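Long-range contacts in initiator protein NS1 (Human bocavirus, PDB 4KW3), which probably binds and nicks the viral replication origin through this N-terminal domain, thereby starting rolling-circle DNA replication: residues Phe16-Lys21 and Met185-Tyr190; Ile47-Cys52 and Asp64-Leu69; Val77-Val82 and Tyr242-Ile247; Pro214-Ile219 and Ile236-Thr241. One frame throughout, in Å; residues are numbered along the deposited sequence.

Contact 1 of 4, residues Phe16-Lys21 and Met185-Tyr190; sequences FTYVFK and MQILQY
In the mixed central sheet of this HUH-type nickase domain, strand 16-21 pairs antiparallel with strand 185-187, and Tyr18 stands opposite Ile187 as a non-hydrogen-bonded pair. Val19 and Gln186 form the adjoining hydrogen-bonded pair: Val19 N donates a hydrogen bond to Gln186 O at 2.8 Å, and Gln186 N donates one to Val19 O at 3.0 Å. Beyond them Leu188 N reaches Thr17 O in a nearly straight bond (2.8 Å, 173° at the hydrogen). A water bridges Thr17 N, from which it accepts, and Leu188 O. On the face that carries Tyr18, Phe20, Met185 and Ile187, CG1 of Ile187 sits over one face of the Tyr18 ring, offset toward its rim. Ile187 CD1 lies 3.9 Å from Tyr18 CE2. The Met185 chain bends at chi2 (58°), which turns its tip back across strand 16-21: SD lies 3.8 Å from Phe20 CB, near the plane of that ring at its edge, and CE 3.7 Å from Tyr18 CB. Helix 134-149 covers this side through Phe137 and Ile141. On the other face Val19 CG2 meets Leu188 CD2 at 4.0 Å, and the Val19 side chain also touches His115 and His117, predicted metal ligands of RCR-2. Backbone bonds thus fix the register, and side-chain alternation puts Tyr18 and Phe20 under the helix and Val19 beside the predicted metal ligands.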
# COMPACT_ATOMS: atom_id res chain seq x y z
N PHE A 16 3.19 -14.32 -5.35
CA PHE A 16 4.37 -13.49 -5.56
C PHE A 16 4.22 -12.17 -4.82
O PHE A 16 3.10 -11.71 -4.58
CB PHE A 16 4.61 -13.28 -7.06
CG PHE A 16 4.81 -14.56 -7.81
CD1 PHE A 16 3.71 -15.26 -8.31
CD2 PHE A 16 6.09 -15.11 -7.96
CE1 PHE A 16 3.89 -16.48 -8.97
CE2 PHE A 16 6.28 -16.32 -8.63
CZ PHE A 16 5.17 -17.00 -9.13
N THR A 17 5.34 -11.59 -4.45
CA THR A 17 5.33 -10.33 -3.70
C THR A 17 6.09 -9.24 -4.46
O THR A 17 7.23 -9.45 -4.91
CB THR A 17 5.89 -10.54 -2.28
OG1 THR A 17 5.10 -11.54 -1.61
CG2 THR A 17 5.88 -9.22 -1.46
N TYR A 18 5.43 -8.10 -4.64
CA TYR A 18 6.05 -6.96 -5.31
C TYR A 18 6.18 -5.75 -4.39
O TYR A 18 5.40 -5.58 -3.43
CB TYR A 18 5.24 -6.54 -6.54
CG TYR A 18 5.10 -7.60 -7.62
CD1 TYR A 18 4.09 -8.55 -7.57
CD2 TYR A 18 5.96 -7.62 -8.71
CE1 TYR A 18 3.94 -9.49 -8.57
CE2 TYR A 18 5.84 -8.56 -9.70
CZ TYR A 18 4.82 -9.50 -9.63
OH TYR A 18 4.71 -10.45 -10.64
N VAL A 19 7.13 -4.88 -4.70
CA VAL A 19 7.20 -3.58 -4.06
C VAL A 19 7.10 -2.48 -5.10
O VAL A 19 7.91 -2.39 -6.02
CB VAL A 19 8.49 -3.38 -3.23
CG1 VAL A 19 8.49 -1.96 -2.63
CG2 VAL A 19 8.55 -4.40 -2.12
N PHE A 20 6.08 -1.65 -4.93
CA PHE A 20 5.87 -0.47 -5.76
C PHE A 20 6.39 0.75 -5.01
O PHE A 20 6.05 0.94 -3.85
CB PHE A 20 4.38 -0.29 -6.07
CG PHE A 20 4.04 1.08 -6.57
CD1 PHE A 20 4.19 1.41 -7.91
CD2 PHE A 20 3.57 2.06 -5.70
CE1 PHE A 20 3.89 2.67 -8.37
CE2 PHE A 20 3.26 3.34 -6.16
CZ PHE A 20 3.42 3.64 -7.50
N LYS A 21 7.24 1.55 -5.65
CA LYS A 21 7.72 2.82 -5.09
C LYS A 21 7.03 3.98 -5.80
O LYS A 21 7.10 4.08 -7.02
CB LYS A 21 9.22 2.97 -5.32
CG LYS A 21 10.10 2.72 -4.12
CD LYS A 21 11.51 3.31 -4.35
CE LYS A 21 12.35 2.47 -5.33
NZ LYS A 21 13.34 1.56 -4.67
N MET A 185 9.32 -0.72 -9.46
CA MET A 185 8.45 -1.89 -9.38
C MET A 185 9.37 -3.11 -9.37
O MET A 185 10.04 -3.41 -10.36
CB MET A 185 7.48 -1.95 -10.57
CG MET A 185 6.37 -2.96 -10.38
SD MET A 185 5.46 -2.55 -8.87
CE MET A 185 4.24 -3.82 -8.83
N GLN A 186 9.44 -3.79 -8.23
CA GLN A 186 10.35 -4.92 -8.12
C GLN A 186 9.65 -6.11 -7.51
O GLN A 186 8.72 -5.95 -6.73
CB GLN A 186 11.60 -4.55 -7.31
CG GLN A 186 12.41 -3.45 -7.99
CD GLN A 186 13.77 -3.26 -7.37
OE1 GLN A 186 14.53 -4.21 -7.25
NE2 GLN A 186 14.08 -2.03 -6.96
N ILE A 187 10.07 -7.31 -7.93
CA ILE A 187 9.56 -8.53 -7.31
C ILE A 187 10.53 -8.94 -6.18
O ILE A 187 11.74 -8.82 -6.33
CB ILE A 187 9.39 -9.65 -8.36
CG1 ILE A 187 8.65 -10.86 -7.78
CG2 ILE A 187 10.72 -10.08 -8.98
CD1 ILE A 187 8.01 -11.73 -8.87
N LEU A 188 10.01 -9.41 -5.05
CA LEU A 188 10.88 -9.94 -4.00
C LEU A 188 11.37 -11.35 -4.30
O LEU A 188 10.58 -12.27 -4.47
CB LEU A 188 10.21 -9.94 -2.64
CG LEU A 188 9.82 -8.56 -2.12
CD1 LEU A 188 9.45 -8.68 -0.65
CD2 LEU A 188 10.94 -7.57 -2.37
N GLN A 189 12.68 -11.52 -4.25
CA GLN A 189 13.28 -12.81 -4.49
C GLN A 189 14.08 -13.25 -3.27
O GLN A 189 14.45 -12.42 -2.45
CB GLN A 189 14.16 -12.71 -5.74
CG GLN A 189 13.34 -12.45 -6.99
CD GLN A 189 14.14 -12.56 -8.28
OE1 GLN A 189 14.02 -13.54 -9.02
NE2 GLN A 189 14.94 -11.55 -8.57
N TYR A 190 14.28 -14.56 -3.13
CA TYR A 190 15.15 -15.11 -2.10
C TYR A 190 16.08 -16.20 -2.63
O TYR A 190 15.93 -16.66 -3.76
CB TYR A 190 14.34 -15.67 -0.94
CG TYR A 190 13.60 -16.94 -1.27
CD1 TYR A 190 12.38 -16.90 -1.92
CD2 TYR A 190 14.13 -18.18 -0.93
CE1 TYR A 190 11.69 -18.07 -2.22
CE2 TYR A 190 13.45 -19.35 -1.22
CZ TYR A 190 12.23 -19.29 -1.87
OH TYR A 190 11.55 -20.45 -2.17
O HOH W 1 7.92 -12.83 -4.65

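Contact 2 of 4, residues Ile47-Cys52 and Asp64-Leu69; sequences IQLRNC and DLLISL
Leu65 points from helix 60-69 toward segment 47-52. Its CB is directed at that segment, and CG divides the chain into two methyls with different surroundings. CD1 comes no nearer than 4.2 Å to the amide oxygen OE1 of Gln48. CD2 does most of the touching: it lies 3.6 Å from Leu49 N and 3.7 Å from Gln48 CB, and Cys52 SG approaches it at 4.1 Å. The methyl is therefore received by Gln48, Leu49 and Cys52, the last two being the ends of a type I turn. Cys52 N bonds to Leu49 O in that turn, bringing the thiol round to Leu65. Next to this, Leu49 carries its CG anti to the backbone N (chi1 -171°), and its CD1 meets Leu66 CD2 at 4.0 Å, the two side chains crossing at about a right angle. The backbone oxygen of Leu65 stays occupied within its own helix, accepting from Leu69 N and from Ser68 OG. Far from the annotated sites, the contact joins two consecutive helices, 43-49 and 60-69. The segments meet through methyls, a thiol and the aliphatic base of a glutamine, so their association rests on hydrophobic packing rather than on directed polar bonds.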
# COMPACT_ATOMS: atom_id res chain seq x y z
N ILE A 47 -3.66 18.70 8.10
CA ILE A 47 -2.98 19.79 8.80
C ILE A 47 -3.29 19.80 10.30
O ILE A 47 -2.38 19.90 11.12
CB ILE A 47 -3.34 21.15 8.20
CG1 ILE A 47 -2.83 21.21 6.76
CG2 ILE A 47 -2.72 22.28 9.01
CD1 ILE A 47 -3.13 22.48 6.05
N GLN A 48 -4.56 19.67 10.64
CA GLN A 48 -5.00 19.65 12.02
C GLN A 48 -4.36 18.51 12.79
O GLN A 48 -4.02 18.64 13.96
CB GLN A 48 -6.52 19.50 12.07
CG GLN A 48 -7.18 20.29 13.16
CD GLN A 48 -8.67 20.39 12.93
OE1 GLN A 48 -9.14 20.25 11.79
NE2 GLN A 48 -9.42 20.62 14.00
N LEU A 49 -4.15 17.39 12.09
CA LEU A 49 -3.57 16.20 12.68
C LEU A 49 -2.17 16.46 13.25
O LEU A 49 -1.79 15.82 14.25
CB LEU A 49 -3.51 15.07 11.66
CG LEU A 49 -3.11 13.72 12.26
CD1 LEU A 49 -4.20 13.25 13.19
CD2 LEU A 49 -2.81 12.71 11.20
N ARG A 50 -1.41 17.36 12.62
CA ARG A 50 -0.06 17.73 13.07
C ARG A 50 -0.03 18.19 14.52
O ARG A 50 0.98 18.00 15.20
CB ARG A 50 0.57 18.83 12.22
CG ARG A 50 0.74 18.53 10.76
CD ARG A 50 1.57 19.61 10.07
NE ARG A 50 1.78 19.30 8.66
CZ ARG A 50 1.03 19.78 7.66
NH1 ARG A 50 0.06 20.63 7.93
NH2 ARG A 50 1.28 19.43 6.40
N ASN A 51 -1.13 18.77 14.99
CA ASN A 51 -1.17 19.40 16.31
C ASN A 51 -1.70 18.47 17.40
O ASN A 51 -1.97 18.90 18.52
CB ASN A 51 -2.04 20.66 16.27
CG ASN A 51 -1.68 21.57 15.12
OD1 ASN A 51 -0.50 21.82 14.85
ND2 ASN A 51 -2.70 22.07 14.42
N CYS A 52 -1.87 17.20 17.06
CA CYS A 52 -2.49 16.25 17.98
C CYS A 52 -1.50 15.64 18.97
O CYS A 52 -0.34 15.39 18.63
CB CYS A 52 -3.17 15.13 17.20
SG CYS A 52 -4.68 15.60 16.34
N ASP A 64 -11.63 11.99 16.60
CA ASP A 64 -12.61 12.23 15.53
C ASP A 64 -11.96 12.39 14.17
O ASP A 64 -12.40 11.78 13.18
CB ASP A 64 -13.43 13.48 15.83
CG ASP A 64 -14.41 13.27 16.95
OD1 ASP A 64 -14.43 12.14 17.52
OD2 ASP A 64 -15.13 14.23 17.30
N LEU A 65 -10.92 13.20 14.15
CA LEU A 65 -10.12 13.46 12.96
C LEU A 65 -9.73 12.11 12.32
O LEU A 65 -9.99 11.89 11.13
CB LEU A 65 -8.89 14.27 13.38
CG LEU A 65 -8.21 15.26 12.46
CD1 LEU A 65 -9.25 16.10 11.73
CD2 LEU A 65 -7.33 16.17 13.33
N LEU A 66 -9.18 11.20 13.13
CA LEU A 66 -8.80 9.88 12.65
C LEU A 66 -9.99 9.06 12.18
O LEU A 66 -9.91 8.37 11.17
CB LEU A 66 -8.00 9.12 13.71
CG LEU A 66 -6.63 9.73 13.94
CD1 LEU A 66 -5.95 9.07 15.10
CD2 LEU A 66 -5.78 9.62 12.66
N ILE A 67 -11.09 9.11 12.93
CA ILE A 67 -12.32 8.47 12.47
C ILE A 67 -12.78 9.03 11.11
O ILE A 67 -13.19 8.26 10.23
CB ILE A 67 -13.47 8.57 13.51
CG1 ILE A 67 -13.18 7.65 14.68
CG2 ILE A 67 -14.77 8.09 12.92
CD1 ILE A 67 -13.04 6.18 14.24
N SER A 68 -12.64 10.33 10.89
CA SER A 68 -13.16 10.87 9.64
C SER A 68 -12.21 10.54 8.49
O SER A 68 -12.61 10.51 7.33
CB SER A 68 -13.41 12.39 9.72
OG SER A 68 -12.20 13.12 9.65
N LEU A 69 -10.94 10.32 8.81
CA LEU A 69 -9.94 10.04 7.79
C LEU A 69 -9.86 8.59 7.38
O LEU A 69 -9.20 8.27 6.40
CB LEU A 69 -8.57 10.49 8.28
CG LEU A 69 -8.35 11.99 8.18
CD1 LEU A 69 -7.01 12.42 8.80
CD2 LEU A 69 -8.46 12.38 6.73

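Contact 3 of 4, residues Val77-Val82 and Tyr242-Ile247; sequences VLCKAV and YSHTLI
With SG anti to the backbone N (chi1 -172°), Cys79 leans from helix 77-82 toward strand 244-247, and His244, whose CG is likewise anti to its N (chi1 -165°), brings its ring up to meet it. The sulfur lies at the edge of the imidazole, near its plane, 5.1 Å from the ring centroid and 4.0 Å from CD2. It also stands 3.5 Å from His244 O and 4.0 Å from Leu246 CG, so it rests on the strand between alternate side chains. Cys79 CB adds a contact of its own with His244 CD2. The helix packs here on the central sheet of the nuclease domain: the axes of the two short segments come within 8.1 Å at an angle of 29°, running in roughly the same direction. His244 and Leu246 face the helix while the intervening Thr245 faces away, where its OG1 bonds to Gln106 OE1 of the neighbouring strand. Leu246 extends farther along the helix, its CD1 3.6 Å from both Cys79 O and Lys80 CA. The same methyl touches Lys80 CG at 3.9 Å, the leucine and lysine side chains crossing at about a right angle. Beyond CG the lysine is extended, and its NZ is hydrogen-bonded to Asp71 O. Val105 and Ser107 of strand 101-109 also touch Cys79, while Leu78 and Val82 pack on strand 114-122.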
# COMPACT_ATOMS: atom_id res chain seq x y z
N VAL A 77 -5.78 5.72 -0.14
CA VAL A 77 -6.17 5.83 -1.54
C VAL A 77 -5.14 5.15 -2.45
O VAL A 77 -5.51 4.39 -3.35
CB VAL A 77 -6.33 7.31 -1.95
CG1 VAL A 77 -6.69 7.44 -3.45
CG2 VAL A 77 -7.40 7.95 -1.10
N LEU A 78 -3.86 5.43 -2.20
CA LEU A 78 -2.76 4.82 -2.95
C LEU A 78 -2.92 3.30 -2.91
O LEU A 78 -2.79 2.59 -3.91
CB LEU A 78 -1.41 5.21 -2.34
CG LEU A 78 -0.24 4.53 -3.05
CD1 LEU A 78 -0.25 4.87 -4.54
CD2 LEU A 78 1.10 4.89 -2.43
N CYS A 79 -3.21 2.83 -1.71
CA CYS A 79 -3.38 1.42 -1.46
C CYS A 79 -4.58 0.84 -2.24
O CYS A 79 -4.47 -0.25 -2.79
CB CYS A 79 -3.52 1.22 0.05
SG CYS A 79 -3.51 -0.48 0.57
N LYS A 80 -5.71 1.54 -2.29
CA LYS A 80 -6.84 1.09 -3.12
C LYS A 80 -6.50 1.10 -4.61
O LYS A 80 -6.92 0.22 -5.35
CB LYS A 80 -8.08 1.96 -2.88
CG LYS A 80 -8.60 1.95 -1.45
CD LYS A 80 -9.68 3.01 -1.24
CE LYS A 80 -9.99 3.22 0.22
NZ LYS A 80 -11.07 4.24 0.39
N ALA A 81 -5.74 2.11 -5.04
CA ALA A 81 -5.33 2.24 -6.42
C ALA A 81 -4.52 1.01 -6.85
O ALA A 81 -4.81 0.38 -7.87
CB ALA A 81 -4.51 3.52 -6.62
N VAL A 82 -3.51 0.69 -6.05
CA VAL A 82 -2.66 -0.47 -6.30
C VAL A 82 -3.46 -1.77 -6.33
O VAL A 82 -3.26 -2.61 -7.22
CB VAL A 82 -1.50 -0.54 -5.27
CG1 VAL A 82 -0.75 -1.84 -5.40
CG2 VAL A 82 -0.54 0.63 -5.45
N TYR A 242 2.87 1.26 8.88
CA TYR A 242 2.02 1.06 7.71
C TYR A 242 1.04 2.20 7.68
O TYR A 242 0.74 2.81 8.72
CB TYR A 242 1.26 -0.28 7.76
CG TYR A 242 0.08 -0.23 8.68
CD1 TYR A 242 0.24 -0.38 10.06
CD2 TYR A 242 -1.21 0.01 8.19
CE1 TYR A 242 -0.82 -0.32 10.91
CE2 TYR A 242 -2.29 0.09 9.06
CZ TYR A 242 -2.09 -0.08 10.42
OH TYR A 242 -3.14 -0.01 11.29
N SER A 243 0.47 2.43 6.50
CA SER A 243 -0.55 3.46 6.34
C SER A 243 -1.94 2.85 6.24
O SER A 243 -2.88 3.33 6.87
CB SER A 243 -0.25 4.30 5.10
OG SER A 243 -1.35 5.14 4.83
N HIS A 244 -2.06 1.80 5.43
CA HIS A 244 -3.35 1.19 5.12
C HIS A 244 -3.18 -0.21 4.56
O HIS A 244 -2.24 -0.47 3.82
CB HIS A 244 -4.11 2.03 4.10
CG HIS A 244 -5.56 1.69 3.99
ND1 HIS A 244 -6.46 1.99 4.99
CD2 HIS A 244 -6.26 1.07 3.02
CE1 HIS A 244 -7.66 1.57 4.63
NE2 HIS A 244 -7.56 1.01 3.44
N THR A 245 -4.10 -1.10 4.90
CA THR A 245 -3.97 -2.50 4.53
C THR A 245 -5.25 -3.04 3.92
O THR A 245 -6.33 -2.92 4.52
CB THR A 245 -3.58 -3.32 5.76
OG1 THR A 245 -2.33 -2.83 6.21
CG2 THR A 245 -3.39 -4.79 5.42
N LEU A 246 -5.15 -3.60 2.72
CA LEU A 246 -6.31 -4.21 2.06
C LEU A 246 -6.13 -5.71 1.93
O LEU A 246 -5.11 -6.18 1.42
CB LEU A 246 -6.54 -3.59 0.69
CG LEU A 246 -7.11 -2.17 0.72
CD1 LEU A 246 -7.14 -1.57 -0.69
CD2 LEU A 246 -8.52 -2.20 1.32
N ILE A 247 -7.10 -6.45 2.45
CA ILE A 247 -7.12 -7.90 2.26
C ILE A 247 -8.29 -8.26 1.35
O ILE A 247 -9.45 -8.12 1.73
CB ILE A 247 -7.23 -8.64 3.60
CG1 ILE A 247 -6.18 -8.11 4.58
CG2 ILE A 247 -7.07 -10.15 3.40
CD1 ILE A 247 -6.34 -8.63 5.98

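Contact 4 of 4, residues Pro214-Ile219 and Ile236-Thr241; sequences PKNRCI and ILAEKT
Asn216 and Thr241 form a single parallel bridge, their CA atoms 5.0 Å apart, with Thr241 CA bringing its hydrogen to Asn216 O in a CA-H...O contact of 3.0 Å. The conventional backbone bonds follow one residue later, where Tyr242 pairs with both Asn216 and Cys218. Around the bridge, Thr241 CB lies beside Asn216 O, and its CB and CG2 are each 3.9 Å from Cys218 CB. Chi1 of Thr241 (63°) puts OG1 between the backbone N and the carbonyl carbon, leaving CG2 to face Asn216 O and the cysteine. At the other end Ala238 CB fits against Pro214 O at 3.5 Å and against Asn216 ND2 at 3.8 Å. The Asn216 amide is tied down beyond the contact, with OD1 accepting from Phe235 N. Pro214 and Lys215 end the predicted RCR-3 motif, which also holds the predicted nucleophile Tyr211, and here the chain leaves the active-site helix to join the edge of the sheet. Lys215 runs extended alongside the opposite backbone: CB lies 3.5 Å from Lys240 O and CD 3.6 Å from Thr241 O. This course carries NZ to a salt bridge with Glu108, a predicted metal ligand, and a weak hydrogen bond to Tyr211 OH. Lys240 CB approaches the same NZ, whereas the tip of Lys240 leads away from it, the two ammonium nitrogens standing 7.0 Å apart.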
# COMPACT_ATOMS: atom_id res chain seq x y z
N PRO A 214 2.92 -6.81 11.95
CA PRO A 214 3.32 -6.20 13.22
C PRO A 214 4.04 -4.86 13.06
O PRO A 214 5.20 -4.71 13.40
CB PRO A 214 4.21 -7.27 13.85
CG PRO A 214 4.80 -8.00 12.69
CD PRO A 214 3.84 -7.89 11.53
N LYS A 215 3.31 -3.89 12.53
CA LYS A 215 3.80 -2.53 12.40
C LYS A 215 2.79 -1.58 13.04
O LYS A 215 1.60 -1.89 13.13
CB LYS A 215 4.02 -2.18 10.93
CG LYS A 215 4.98 -3.10 10.21
CD LYS A 215 5.21 -2.64 8.79
CE LYS A 215 6.18 -3.56 8.05
NZ LYS A 215 6.71 -2.91 6.82
N ASN A 216 3.25 -0.41 13.47
CA ASN A 216 2.31 0.58 13.97
C ASN A 216 1.89 1.47 12.82
O ASN A 216 2.58 1.54 11.80
CB ASN A 216 2.94 1.39 15.10
CG ASN A 216 3.36 0.51 16.27
OD1 ASN A 216 2.61 -0.39 16.69
ND2 ASN A 216 4.55 0.76 16.82
N ARG A 217 0.73 2.10 12.95
CA ARG A 217 0.24 2.97 11.90
C ARG A 217 0.81 4.37 11.95
O ARG A 217 0.93 4.96 13.03
CB ARG A 217 -1.28 3.07 11.91
CG ARG A 217 -1.80 3.72 10.62
CD ARG A 217 -3.29 3.68 10.51
NE ARG A 217 -3.92 4.45 11.56
CZ ARG A 217 -5.18 4.86 11.49
NH1 ARG A 217 -5.87 4.57 10.41
NH2 ARG A 217 -5.72 5.56 12.49
N CYS A 218 1.12 4.90 10.77
CA CYS A 218 1.41 6.30 10.61
C CYS A 218 0.89 6.79 9.25
O CYS A 218 1.31 6.30 8.21
CB CYS A 218 2.91 6.54 10.71
SG CYS A 218 3.31 8.25 10.52
N ILE A 219 -0.05 7.74 9.25
CA ILE A 219 -0.67 8.19 7.99
C ILE A 219 -0.09 9.48 7.39
O ILE A 219 -0.56 9.95 6.36
CB ILE A 219 -2.20 8.34 8.10
CG1 ILE A 219 -2.57 9.41 9.13
CG2 ILE A 219 -2.86 7.00 8.44
CD1 ILE A 219 -4.05 9.56 9.28
N ILE A 236 5.12 -3.23 20.43
CA ILE A 236 6.19 -2.64 21.24
C ILE A 236 7.58 -2.64 20.54
O ILE A 236 8.34 -1.71 20.70
CB ILE A 236 6.25 -3.28 22.68
CG1 ILE A 236 7.02 -2.41 23.66
CG2 ILE A 236 6.87 -4.64 22.64
CD1 ILE A 236 6.67 -0.92 23.58
N LEU A 237 7.88 -3.63 19.70
CA LEU A 237 9.23 -3.71 19.12
C LEU A 237 9.28 -3.23 17.66
O LEU A 237 10.33 -3.23 17.02
CB LEU A 237 9.83 -5.13 19.27
CG LEU A 237 10.03 -5.67 20.69
CD1 LEU A 237 10.58 -7.09 20.67
CD2 LEU A 237 10.93 -4.75 21.52
N ALA A 238 8.13 -2.81 17.15
CA ALA A 238 8.00 -2.41 15.76
C ALA A 238 8.78 -1.13 15.48
O ALA A 238 8.66 -0.17 16.22
CB ALA A 238 6.52 -2.22 15.42
N GLU A 239 9.60 -1.12 14.43
CA GLU A 239 10.30 0.11 14.06
C GLU A 239 9.82 0.70 12.73
O GLU A 239 10.16 1.82 12.38
CB GLU A 239 11.81 -0.11 14.01
CG GLU A 239 12.35 -0.67 15.31
CD GLU A 239 13.83 -1.00 15.23
OE1 GLU A 239 14.17 -2.14 14.85
OE2 GLU A 239 14.63 -0.10 15.56
N LYS A 240 9.03 -0.05 12.00
CA LYS A 240 8.51 0.46 10.75
C LYS A 240 6.99 0.63 10.83
O LYS A 240 6.37 0.20 11.78
CB LYS A 240 8.93 -0.42 9.57
CG LYS A 240 10.33 -0.10 9.08
CD LYS A 240 10.63 -0.92 7.83
CE LYS A 240 11.74 -0.30 6.98
NZ LYS A 240 13.02 -0.13 7.73
N THR A 241 6.40 1.31 9.85
CA THR A 241 5.00 1.66 9.96
C THR A 241 4.20 1.22 8.75
O THR A 241 4.76 0.81 7.74
CB THR A 241 4.80 3.18 10.14
OG1 THR A 241 5.29 3.88 9.00
CG2 THR A 241 5.53 3.67 11.40

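From the N terminus, strand 16-21 comes first and pairs with 185-190, 164 residues later, so contact 1 closes a long loop; contact 2 is nested in it, where helices 43-49 and 60-69 pack. Helix 74-94 follows them, and its partner 242-247 lies beyond 185-190; contacts 1 and 3 therefore cross, and they touch where Phe20 meets Leu78. Contact 4 comes after contact 1 has closed and is nested within the loop of contact 3, its strand 216-217 lying beside 241-247 in the same sheet. Contact 2, on the far side of the chain's centre from contact 1, reaches contact 4 through Leu49, Leu66 and Leu69, which pack against Ile219, so the peripheral helices adjoin the chain just after strand 216-217.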